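Local coordinates for protein endonuclease III (Geobacillus stearothermophilus, PDB 1ORN) that acts as an iron-sulfur DNA glycosylase of base excision repair, probably excising damaged pyrimidines and cutting the strand through a covalent enzyme-DNA intermediate, at residues C[16-21]-C[181-186]; C[142-147]-C[187-192]. All coordinates share one frame; numbering follows the deposited sequence.

Overall arrangement
Contacts 1 and 2 share helix 177-191 and lie about 10 Å apart between centres. Contact 1 sets the end of helix 7-20 against residues 181-186; contact 2 sets the start of helix 143-152 against residues 187-192, near the end of the same helix. The two run into each other by packing: F21 CE2 is 3.4 Å from F187 CA, and I185 CG1 is 3.8 Å from V145 CG2. Contact 2 reaches both the iron-sulfur cluster, through C192, and the phosphates of DNA chain B. Contact 1 stands further back: its M17 side chain is about 6 Å from the cluster, and its nearest atom is about 8 Å from the DNA.

Contact 1. Residues C[16-21]-C[181-186]; sequences EMAKMF and HHRMIF
Where F21 comes closest to R183, with 6.1 Å between their CA atoms, the end of helix 7-20 passes helix 177-191, the axes of 16-20 and 181-186 crossing at 71° and approaching to 9.2 Å. F21 is the first residue to leave the helical path, although its N still bonds to M17 O. Its CG lies opposite the carbonyl carbon (chi1 -61°), which turns a face of the ring toward F186 CB. There F186 CB sits over that face in a CH-pi contact, 4.1 Å from the F21 ring centroid, while M20 CG rests on the opposite face, so the phenyl is held from both sides. The far rim of the ring, at CZ, comes to 3.8 Å from F186 O. The F186 ring in turn presents its edge to F21 CD1; it also meets the rings of H25 and, edge-to-face, Y190. This pairing joins a helix near the N-terminus to one from the C-terminal part, as in other endonuclease III enzymes of the HhH-GPD superfamily, where the N-terminal helix and the C-terminal part together build the all-helical domain that carries the [4Fe-4S] cluster. R183 reaches across as a straight arm from CG to NE and lays its guanidinium over A18, with A18 CB 3.4 Å from NH1 and above the plane near its rim. R183 CD also rests on A18 CA, and CG packs against F21 O. R183 NE is buried here and finds no partner in the model. Deeper in, the extended M17 brings SD to 3.9 Å from M184 CG, a sulfur-to-methylene contact. V148 and L152 of helix 143-152 also touch M17, and S149 of that helix touches M184.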
ATOM      1  N   GLU C  16       1.634 -19.945   4.692  1.00 41.60           N
ATOM      2  CA  GLU C  16       1.765 -20.460   3.334  1.00 43.50           C
ATOM      3  C   GLU C  16       2.168 -19.347   2.369  1.00 43.50           C
ATOM      4  O   GLU C  16       3.007 -19.551   1.490  1.00 42.57           O
ATOM      5  CB  GLU C  16       0.446 -21.087   2.879  1.00 47.00           C
ATOM      6  CG  GLU C  16       0.565 -21.973   1.645  1.00 52.44           C
ATOM      7  CD  GLU C  16       1.401 -23.224   1.895  1.00 53.88           C
ATOM      8  OE1 GLU C  16       1.072 -23.989   2.828  1.00 55.67           O
ATOM      9  OE2 GLU C  16       2.385 -23.444   1.154  1.00 56.75           O
ATOM     10  N   MET C  17       1.562 -18.171   2.527  1.00 41.88           N
ATOM     11  CA  MET C  17       1.883 -17.037   1.666  1.00 40.73           C
ATOM     12  C   MET C  17       3.366 -16.719   1.795  1.00 40.40           C
ATOM     13  O   MET C  17       4.000 -16.273   0.840  1.00 41.34           O
ATOM     14  CB  MET C  17       1.072 -15.801   2.067  1.00 39.68           C
ATOM     15  CG  MET C  17      -0.422 -15.959   1.923  1.00 39.18           C
ATOM     16  SD  MET C  17      -1.315 -14.435   2.342  1.00 37.96           S
ATOM     17  CE  MET C  17      -3.034 -15.055   2.387  1.00 38.48           C
ATOM     18  N   ALA C  18       3.908 -16.938   2.988  1.00 40.53           N
ATOM     19  CA  ALA C  18       5.316 -16.677   3.248  1.00 42.21           C
ATOM     20  C   ALA C  18       6.183 -17.649   2.453  1.00 42.67           C
ATOM     21  O   ALA C  18       7.253 -17.283   1.971  1.00 43.69           O
ATOM     22  CB  ALA C  18       5.610 -16.810   4.741  1.00 42.15           C
ATOM     23  N   LYS C  19       5.713 -18.885   2.317  1.00 43.10           N
ATOM     24  CA  LYS C  19       6.447 -19.906   1.574  1.00 43.92           C
ATOM     25  C   LYS C  19       6.370 -19.657   0.073  1.00 43.94           C
ATOM     26  O   LYS C  19       7.291 -19.998  -0.670  1.00 44.26           O
ATOM     27  CB  LYS C  19       5.890 -21.303   1.885  1.00 44.54           C
ATOM     28  CG  LYS C  19       6.117 -21.763   3.315  1.00 46.00           C
ATOM     29  CD  LYS C  19       5.617 -23.188   3.524  1.00 47.04           C
ATOM     30  N   MET C  20       5.270 -19.056  -0.368  1.00 43.63           N
ATOM     31  CA  MET C  20       5.069 -18.773  -1.781  1.00 43.40           C
ATOM     32  C   MET C  20       5.811 -17.512  -2.219  1.00 42.71           C
ATOM     33  O   MET C  20       6.331 -17.441  -3.333  1.00 42.38           O
ATOM     34  CB  MET C  20       3.576 -18.621  -2.068  1.00 45.51           C
ATOM     35  CG  MET C  20       3.224 -18.587  -3.542  1.00 48.29           C
ATOM     36  SD  MET C  20       1.449 -18.462  -3.840  1.00 54.70           S
ATOM     37  CE  MET C  20       0.830 -19.633  -2.643  1.00 47.67           C
ATOM     38  N   PHE C  21       5.857 -16.521  -1.336  1.00 41.39           N
ATOM     39  CA  PHE C  21       6.525 -15.258  -1.633  1.00 40.73           C
ATOM     40  C   PHE C  21       7.479 -14.871  -0.509  1.00 40.30           C
ATOM     41  O   PHE C  21       7.250 -13.907   0.219  1.00 39.59           O
ATOM     42  CB  PHE C  21       5.478 -14.165  -1.847  1.00 39.98           C
ATOM     43  CG  PHE C  21       4.557 -14.441  -3.000  1.00 39.47           C
ATOM     44  CD1 PHE C  21       5.022 -14.369  -4.307  1.00 39.54           C
ATOM     45  CD2 PHE C  21       3.235 -14.814  -2.781  1.00 39.10           C
ATOM     46  CE1 PHE C  21       4.186 -14.669  -5.381  1.00 40.88           C
ATOM     47  CE2 PHE C  21       2.392 -15.115  -3.849  1.00 40.28           C
ATOM     48  CZ  PHE C  21       2.866 -15.043  -5.148  1.00 41.40           C
ATOM     49  N   HIS C 181       2.286  -7.988   5.635  1.00 38.84           N
ATOM     50  CA  HIS C 181       1.593  -7.050   4.759  1.00 37.51           C
ATOM     51  C   HIS C 181       2.115  -7.218   3.326  1.00 35.14           C
ATOM     52  O   HIS C 181       1.343  -7.371   2.377  1.00 32.41           O
ATOM     53  CB  HIS C 181       1.837  -5.618   5.264  1.00 41.33           C
ATOM     54  CG  HIS C 181       1.655  -4.558   4.221  1.00 44.33           C
ATOM     55  ND1 HIS C 181       0.421  -4.198   3.727  1.00 45.49           N
ATOM     56  CD2 HIS C 181       2.560  -3.789   3.571  1.00 46.28           C
ATOM     57  CE1 HIS C 181       0.572  -3.252   2.818  1.00 47.16           C
ATOM     58  NE2 HIS C 181       1.860  -2.985   2.702  1.00 47.94           N
ATOM     59  N   HIS C 182       3.436  -7.199   3.176  1.00 33.22           N
ATOM     60  CA  HIS C 182       4.042  -7.353   1.859  1.00 32.75           C
ATOM     61  C   HIS C 182       3.740  -8.718   1.246  1.00 30.18           C
ATOM     62  O   HIS C 182       3.487  -8.819   0.046  1.00 30.65           O
ATOM     63  CB  HIS C 182       5.551  -7.118   1.957  1.00 34.22           C
ATOM     64  CG  HIS C 182       5.912  -5.684   2.195  1.00 37.39           C
ATOM     65  ND1 HIS C 182       6.709  -5.277   3.242  1.00 39.67           N
ATOM     66  CD2 HIS C 182       5.564  -4.558   1.528  1.00 37.38           C
ATOM     67  CE1 HIS C 182       6.837  -3.961   3.210  1.00 39.22           C
ATOM     68  NE2 HIS C 182       6.151  -3.501   2.180  1.00 40.68           N
ATOM     69  N   ARG C 183       3.751  -9.766   2.068  1.00 30.18           N
ATOM     70  CA  ARG C 183       3.457 -11.106   1.574  1.00 31.23           C
ATOM     71  C   ARG C 183       2.017 -11.186   1.074  1.00 31.73           C
ATOM     72  O   ARG C 183       1.740 -11.834   0.064  1.00 30.72           O
ATOM     73  CB  ARG C 183       3.697 -12.143   2.674  1.00 34.15           C
ATOM     74  CG  ARG C 183       5.167 -12.325   3.038  1.00 35.97           C
ATOM     75  CD  ARG C 183       5.315 -13.187   4.285  1.00 40.18           C
ATOM     76  NE  ARG C 183       6.713 -13.378   4.673  1.00 42.59           N
ATOM     77  CZ  ARG C 183       7.102 -13.814   5.868  1.00 43.68           C
ATOM     78  NH1 ARG C 183       6.200 -14.104   6.795  1.00 45.93           N
ATOM     79  NH2 ARG C 183       8.392 -13.949   6.144  1.00 44.40           N
ATOM     80  N   MET C 184       1.101 -10.518   1.773  1.00 31.92           N
ATOM     81  CA  MET C 184      -0.296 -10.519   1.361  1.00 31.17           C
ATOM     82  C   MET C 184      -0.483  -9.763   0.053  1.00 30.04           C
ATOM     83  O   MET C 184      -1.266 -10.177  -0.804  1.00 32.07           O
ATOM     84  CB  MET C 184      -1.191  -9.908   2.451  1.00 31.06           C
ATOM     85  CG  MET C 184      -1.394 -10.816   3.662  1.00 33.48           C
ATOM     86  SD  MET C 184      -2.651 -10.174   4.809  1.00 33.50           S
ATOM     87  CE  MET C 184      -4.126 -10.449   3.842  1.00 33.59           C
ATOM     88  N   ILE C 185       0.238  -8.659  -0.108  1.00 29.81           N
ATOM     89  CA  ILE C 185       0.143  -7.871  -1.328  1.00 29.76           C
ATOM     90  C   ILE C 185       0.643  -8.679  -2.521  1.00 29.11           C
ATOM     91  O   ILE C 185       0.040  -8.660  -3.588  1.00 31.34           O
ATOM     92  CB  ILE C 185       0.953  -6.563  -1.221  1.00 31.40           C
ATOM     93  CG1 ILE C 185       0.233  -5.596  -0.275  1.00 33.45           C
ATOM     94  CG2 ILE C 185       1.115  -5.930  -2.601  1.00 31.10           C
ATOM     95  CD1 ILE C 185       0.907  -4.258  -0.139  1.00 37.59           C
ATOM     96  N   PHE C 186       1.749  -9.383  -2.337  1.00 31.11           N
ATOM     97  CA  PHE C 186       2.288 -10.202  -3.414  1.00 30.81           C
ATOM     98  C   PHE C 186       1.322 -11.335  -3.741  1.00 30.02           C
ATOM     99  O   PHE C 186       1.089 -11.643  -4.905  1.00 30.82           O
ATOM    100  CB  PHE C 186       3.651 -10.772  -3.019  1.00 32.26           C
ATOM    101  CG  PHE C 186       4.816  -9.934  -3.486  1.00 34.01           C
ATOM    102  CD1 PHE C 186       4.900  -8.582  -3.163  1.00 32.71           C
ATOM    103  CD2 PHE C 186       5.837 -10.504  -4.249  1.00 34.11           C
ATOM    104  CE1 PHE C 186       5.981  -7.809  -3.591  1.00 33.60           C
ATOM    105  CE2 PHE C 186       6.921  -9.742  -4.681  1.00 34.98           C
ATOM    106  CZ  PHE C 186       6.994  -8.394  -4.352  1.00 34.63           C
TER

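Contact 2. Residues C[142-147]-C[187-192]. With SF4 (iron/sulfur cluster), chain F; nucleotides of chain B.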
ATOM      1  N   ASP C 142      -4.744  -2.140   1.383  1.00 27.28           N
ATOM      2  CA  ASP C 142      -5.022  -1.650   0.037  1.00 29.74           C
ATOM      3  C   ASP C 142      -5.997  -2.614  -0.638  1.00 27.85           C
ATOM      4  O   ASP C 142      -6.572  -3.487   0.006  1.00 26.97           O
ATOM      5  CB  ASP C 142      -3.734  -1.650  -0.784  1.00 29.88           C
ATOM      6  CG  ASP C 142      -3.325  -3.056  -1.194  1.00 34.14           C
ATOM      7  OD1 ASP C 142      -3.361  -3.960  -0.327  1.00 31.52           O
ATOM      8  OD2 ASP C 142      -2.977  -3.264  -2.378  1.00 35.31           O
ATOM      9  N   THR C 143      -6.148  -2.475  -1.951  1.00 28.10           N
ATOM     10  CA  THR C 143      -7.053  -3.348  -2.686  1.00 27.88           C
ATOM     11  C   THR C 143      -6.693  -4.834  -2.566  1.00 27.13           C
ATOM     12  O   THR C 143      -7.575  -5.676  -2.370  1.00 27.56           O
ATOM     13  CB  THR C 143      -7.117  -2.950  -4.185  1.00 29.11           C
ATOM     14  OG1 THR C 143      -7.995  -3.848  -4.871  1.00 29.67           O
ATOM     15  CG2 THR C 143      -5.734  -3.006  -4.828  1.00 30.26           C
ATOM     16  N   HIS C 144      -5.406  -5.163  -2.664  1.00 25.98           N
ATOM     17  CA  HIS C 144      -4.974  -6.563  -2.587  1.00 25.95           C
ATOM     18  C   HIS C 144      -5.181  -7.176  -1.205  1.00 25.83           C
ATOM     19  O   HIS C 144      -5.741  -8.269  -1.080  1.00 27.35           O
ATOM     20  CB  HIS C 144      -3.497  -6.698  -2.984  1.00 27.52           C
ATOM     21  CG  HIS C 144      -3.207  -6.311  -4.404  1.00 27.97           C
ATOM     22  ND1 HIS C 144      -3.729  -6.991  -5.483  1.00 28.21           N
ATOM     23  CD2 HIS C 144      -2.461  -5.304  -4.920  1.00 28.65           C
ATOM     24  CE1 HIS C 144      -3.321  -6.420  -6.603  1.00 29.08           C
ATOM     25  NE2 HIS C 144      -2.551  -5.394  -6.290  1.00 29.90           N
ATOM     26  N   VAL C 145      -4.738  -6.477  -0.165  1.00 25.62           N
ATOM     27  CA  VAL C 145      -4.893  -6.991   1.184  1.00 25.66           C
ATOM     28  C   VAL C 145      -6.364  -7.197   1.507  1.00 26.13           C
ATOM     29  O   VAL C 145      -6.745  -8.235   2.047  1.00 25.59           O
ATOM     30  CB  VAL C 145      -4.266  -6.044   2.221  1.00 26.04           C
ATOM     31  CG1 VAL C 145      -4.571  -6.540   3.635  1.00 25.55           C
ATOM     32  CG2 VAL C 145      -2.758  -5.968   1.999  1.00 27.22           C
ATOM     33  N   GLU C 146      -7.196  -6.222   1.153  1.00 26.36           N
ATOM     34  CA  GLU C 146      -8.627  -6.340   1.426  1.00 29.12           C
ATOM     35  C   GLU C 146      -9.250  -7.518   0.679  1.00 30.06           C
ATOM     36  O   GLU C 146      -9.966  -8.336   1.268  1.00 29.85           O
ATOM     37  CB  GLU C 146      -9.357  -5.056   1.036  1.00 30.62           C
ATOM     38  CG  GLU C 146     -10.851  -5.110   1.334  1.00 35.14           C
ATOM     39  CD  GLU C 146     -11.610  -3.873   0.878  1.00 38.74           C
ATOM     40  OE1 GLU C 146     -12.792  -3.736   1.266  1.00 41.34           O
ATOM     41  OE2 GLU C 146     -11.041  -3.043   0.131  1.00 40.37           O
ATOM     42  N   ARG C 147      -8.987  -7.597  -0.623  1.00 30.17           N
ATOM     43  CA  ARG C 147      -9.535  -8.680  -1.439  1.00 30.83           C
ATOM     44  C   ARG C 147      -9.116 -10.059  -0.930  1.00 29.55           C
ATOM     45  O   ARG C 147      -9.944 -10.964  -0.803  1.00 29.33           O
ATOM     46  CB  ARG C 147      -9.099  -8.522  -2.902  1.00 29.00           C
ATOM     47  CG  ARG C 147      -9.741  -9.552  -3.831  1.00 31.32           C
ATOM     48  CD  ARG C 147      -9.311  -9.353  -5.276  1.00 30.94           C
ATOM     49  NE  ARG C 147      -7.889  -9.625  -5.468  1.00 30.41           N
ATOM     50  CZ  ARG C 147      -6.961  -8.696  -5.685  1.00 30.38           C
ATOM     51  NH1 ARG C 147      -7.291  -7.411  -5.745  1.00 29.32           N
ATOM     52  NH2 ARG C 147      -5.692  -9.057  -5.834  1.00 30.01           N
ATOM     53  N   PHE C 187       0.756 -11.945  -2.706  1.00 29.93           N
ATOM     54  CA  PHE C 187      -0.183 -13.045  -2.902  1.00 30.93           C
ATOM     55  C   PHE C 187      -1.343 -12.575  -3.775  1.00 30.11           C
ATOM     56  O   PHE C 187      -1.737 -13.250  -4.717  1.00 31.63           O
ATOM     57  CB  PHE C 187      -0.701 -13.536  -1.545  1.00 31.07           C
ATOM     58  CG  PHE C 187      -1.579 -14.752  -1.627  1.00 33.00           C
ATOM     59  CD1 PHE C 187      -1.029 -16.013  -1.836  1.00 33.41           C
ATOM     60  CD2 PHE C 187      -2.962 -14.638  -1.495  1.00 32.64           C
ATOM     61  CE1 PHE C 187      -1.845 -17.144  -1.912  1.00 35.10           C
ATOM     62  CE2 PHE C 187      -3.784 -15.761  -1.571  1.00 33.82           C
ATOM     63  CZ  PHE C 187      -3.221 -17.018  -1.779  1.00 33.74           C
ATOM     64  N   GLY C 188      -1.884 -11.399  -3.467  1.00 29.99           N
ATOM     65  CA  GLY C 188      -2.990 -10.882  -4.254  1.00 29.05           C
ATOM     66  C   GLY C 188      -2.574 -10.360  -5.621  1.00 29.76           C
ATOM     67  O   GLY C 188      -3.293 -10.525  -6.609  1.00 30.33           O
ATOM     68  N   ARG C 189      -1.407  -9.729  -5.690  1.00 30.01           N
ATOM     69  CA  ARG C 189      -0.941  -9.164  -6.954  1.00 30.69           C
ATOM     70  C   ARG C 189      -0.563 -10.218  -7.987  1.00 31.57           C
ATOM     71  O   ARG C 189      -0.913 -10.103  -9.164  1.00 33.01           O
ATOM     72  CB  ARG C 189       0.267  -8.252  -6.705  1.00 32.00           C
ATOM     73  CG  ARG C 189       0.831  -7.585  -7.960  1.00 33.72           C
ATOM     74  CD  ARG C 189       1.922  -6.582  -7.595  1.00 35.23           C
ATOM     75  NE  ARG C 189       1.369  -5.451  -6.854  1.00 34.13           N
ATOM     76  CZ  ARG C 189       2.026  -4.765  -5.925  1.00 33.16           C
ATOM     77  NH1 ARG C 189       3.271  -5.087  -5.609  1.00 32.83           N
ATOM     78  NH2 ARG C 189       1.434  -3.751  -5.309  1.00 29.80           N
ATOM     79  N   TYR C 190       0.118 -11.259  -7.531  1.00 32.83           N
ATOM     80  CA  TYR C 190       0.603 -12.303  -8.426  1.00 34.17           C
ATOM     81  C   TYR C 190      -0.098 -13.656  -8.405  1.00 35.64           C
ATOM     82  O   TYR C 190       0.128 -14.475  -9.295  1.00 36.27           O
ATOM     83  CB  TYR C 190       2.086 -12.516  -8.158  1.00 32.12           C
ATOM     84  CG  TYR C 190       2.906 -11.268  -8.362  1.00 33.59           C
ATOM     85  CD1 TYR C 190       3.096 -10.739  -9.639  1.00 34.19           C
ATOM     86  CD2 TYR C 190       3.477 -10.604  -7.278  1.00 32.04           C
ATOM     87  CE1 TYR C 190       3.838  -9.572  -9.832  1.00 34.13           C
ATOM     88  CE2 TYR C 190       4.218  -9.435  -7.458  1.00 33.37           C
ATOM     89  CZ  TYR C 190       4.393  -8.925  -8.738  1.00 34.53           C
ATOM     90  OH  TYR C 190       5.111  -7.761  -8.921  1.00 36.75           O
ATOM     91  N   HIS C 191      -0.940 -13.898  -7.411  1.00 34.65           N
ATOM     92  CA  HIS C 191      -1.613 -15.192  -7.315  1.00 35.34           C
ATOM     93  C   HIS C 191      -3.132 -15.073  -7.222  1.00 34.80           C
ATOM     94  O   HIS C 191      -3.852 -15.488  -8.128  1.00 34.04           O
ATOM     95  CB  HIS C 191      -1.078 -15.945  -6.097  1.00 37.87           C
ATOM     96  CG  HIS C 191      -1.509 -17.375  -6.030  1.00 40.06           C
ATOM     97  ND1 HIS C 191      -1.102 -18.317  -6.950  1.00 41.10           N
ATOM     98  CD2 HIS C 191      -2.300 -18.027  -5.146  1.00 42.52           C
ATOM     99  CE1 HIS C 191      -1.622 -19.490  -6.632  1.00 43.03           C
ATOM    100  NE2 HIS C 191      -2.352 -19.342  -5.541  1.00 43.72           N
ATOM    101  N   CYS C 192      -3.612 -14.513  -6.113  1.00 32.76           N
ATOM    102  CA  CYS C 192      -5.044 -14.330  -5.899  1.00 33.69           C
ATOM    103  C   CYS C 192      -5.480 -13.041  -6.582  1.00 34.84           C
ATOM    104  O   CYS C 192      -6.039 -12.137  -5.955  1.00 34.10           O
ATOM    105  CB  CYS C 192      -5.334 -14.266  -4.395  1.00 31.87           C
ATOM    106  SG  CYS C 192      -7.082 -14.383  -3.972  1.00 31.42           S
TER
HETATM  107 FE1  SF4 F 300      -6.400 -19.285  -3.509  1.00 36.89          FE
HETATM  108 FE2  SF4 F 300      -7.428 -16.749  -3.878  1.00 34.89          FE
HETATM  109 FE3  SF4 F 300      -8.375 -18.861  -5.223  1.00 38.70          FE
HETATM  110 FE4  SF4 F 300      -8.798 -18.621  -2.560  1.00 37.12          FE
HETATM  111  S1  SF4 F 300      -9.675 -17.269  -4.190  1.00 36.79           S
HETATM  112  S2  SF4 F 300      -8.341 -20.451  -3.695  1.00 36.31           S
HETATM  113  S3  SF4 F 300      -6.913 -17.596  -1.963  1.00 37.17           S
HETATM  114  S4  SF4 F 300      -6.342 -18.031  -5.465  1.00 37.33           S
ATOM    115  P    DA B   6      -6.930  -4.658  -8.433  1.00 30.94           P
ATOM    116  OP1  DA B   6      -6.307  -5.895  -7.902  1.00 29.61           O
ATOM    117  OP2  DA B   6      -7.981  -3.964  -7.645  1.00 33.38           O
ATOM    118  O5'  DA B   6      -5.761  -3.627  -8.771  1.00 32.57           O
ATOM    119  C5'  DA B   6      -4.657  -4.041  -9.577  1.00 30.35           C
ATOM    120  C4'  DA B   6      -3.739  -2.877  -9.870  1.00 29.42           C
ATOM    121  O4'  DA B   6      -4.388  -1.929 -10.748  1.00 30.98           O
ATOM    122  C3'  DA B   6      -3.269  -2.081  -8.651  1.00 29.41           C
ATOM    123  O3'  DA B   6      -1.900  -1.727  -8.838  1.00 26.88           O
ATOM    124  C2'  DA B   6      -4.118  -0.822  -8.713  1.00 29.03           C
ATOM    125  C1'  DA B   6      -4.256  -0.622 -10.214  1.00 31.04           C
ATOM    126  N9   DA B   6      -5.421   0.147 -10.646  1.00 31.63           N
ATOM    127  C8   DA B   6      -6.699   0.097 -10.147  1.00 33.02           C
ATOM    128  N7   DA B   6      -7.540   0.883 -10.770  1.00 31.94           N
ATOM    129  C5   DA B   6      -6.766   1.496 -11.744  1.00 31.98           C
ATOM    130  C6   DA B   6      -7.070   2.438 -12.744  1.00 33.92           C
ATOM    131  N6   DA B   6      -8.294   2.943 -12.943  1.00 33.40           N
ATOM    132  N1   DA B   6      -6.064   2.848 -13.546  1.00 32.43           N
ATOM    133  C2   DA B   6      -4.842   2.340 -13.352  1.00 33.42           C
ATOM    134  N3   DA B   6      -4.433   1.450 -12.453  1.00 32.89           N
ATOM    135  C4   DA B   6      -5.455   1.062 -11.670  1.00 31.81           C
ATOM    136  P    DG B   8      -4.837   0.892  -4.007  1.00 25.40           P
ATOM    137  OP1  DG B   8      -5.874   0.013  -3.416  1.00 26.35           O
ATOM    138  OP2  DG B   8      -4.783   1.070  -5.490  1.00 25.86           O
ATOM    139  O5'  DG B   8      -4.959   2.342  -3.363  1.00 26.13           O
ATOM    140  C5'  DG B   8      -5.347   2.513  -2.000  1.00 24.63           C
ATOM    141  C4'  DG B   8      -5.406   3.988  -1.686  1.00 24.84           C
ATOM    142  O4'  DG B   8      -6.305   4.644  -2.610  1.00 27.46           O
ATOM    143  C3'  DG B   8      -5.859   4.396  -0.288  1.00 24.59           C
ATOM    144  O3'  DG B   8      -5.038   5.505   0.077  1.00 24.55           O
ATOM    145  C2'  DG B   8      -7.317   4.790  -0.491  1.00 23.81           C
ATOM    146  C1'  DG B   8      -7.332   5.335  -1.912  1.00 26.51           C
ATOM    147  N9   DG B   8      -8.571   5.114  -2.652  1.00 24.78           N
ATOM    148  C8   DG B   8      -9.405   4.025  -2.582  1.00 26.76           C
ATOM    149  N7   DG B   8     -10.406   4.092  -3.420  1.00 29.94           N
ATOM    150  C5   DG B   8     -10.229   5.305  -4.073  1.00 29.13           C
ATOM    151  C6   DG B   8     -10.998   5.922  -5.106  1.00 31.42           C
ATOM    152  O6   DG B   8     -12.001   5.491  -5.683  1.00 34.00           O
ATOM    153  N1   DG B   8     -10.475   7.162  -5.460  1.00 31.15           N
ATOM    154  C2   DG B   8      -9.353   7.732  -4.906  1.00 31.54           C
ATOM    155  N2   DG B   8      -9.011   8.940  -5.376  1.00 30.91           N
ATOM    156  N3   DG B   8      -8.620   7.158  -3.959  1.00 30.12           N
ATOM    157  C4   DG B   8      -9.113   5.958  -3.594  1.00 29.88           C
TER
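H144 and G188 bring the helices together at nearly a right angle, 91° between the axes of 143-147 and 187-191, with only 5.0 Å between their CA atoms. Packing is tight here: a CB on G188 would fall 3.1 Å from H144 CB. R147, bent at chi3 (67°), brings its guanidinium edge-on to the neighbouring backbone. NE and NH2 grip C192 O side-on, at 3.2 and 3.1 Å, and the NE bond lies in the carbonyl plane. NH2 also donates to H144 ND1, 2.9 Å away and in the plane of the imidazole, and helps set the rotation of that ring, whose NE2 bonds to a modified side chain outside these segments. Replacing R147 with a leucine would probably leave C192 O without these two donors and H144 ND1 without its N-H partner, and would cost the weak phosphate bond. The contact thins out toward the end of R189. R189 CB lies over one face of the H144 ring, 4.1 Å from its centroid, but the R189 guanidinium stands almost perpendicular to that ring and forms its salt bridge with E27. On the opposite face lies T143 CG2, and T143 OG1 bonds to OP2 of DA6 of chain B. T143 N bonds to OP1 of DG8 of chain B, whereas R147 NH1 makes only a weak bond to OP1 of DA6. At the other end C192 SG binds iron FE2 at 2.4 Å. D142 N-caps helix 143-152, whose V145 packs on H181, M184 and I185 of helix 177-191, while F187 faces M17 and M20 of helix 7-20.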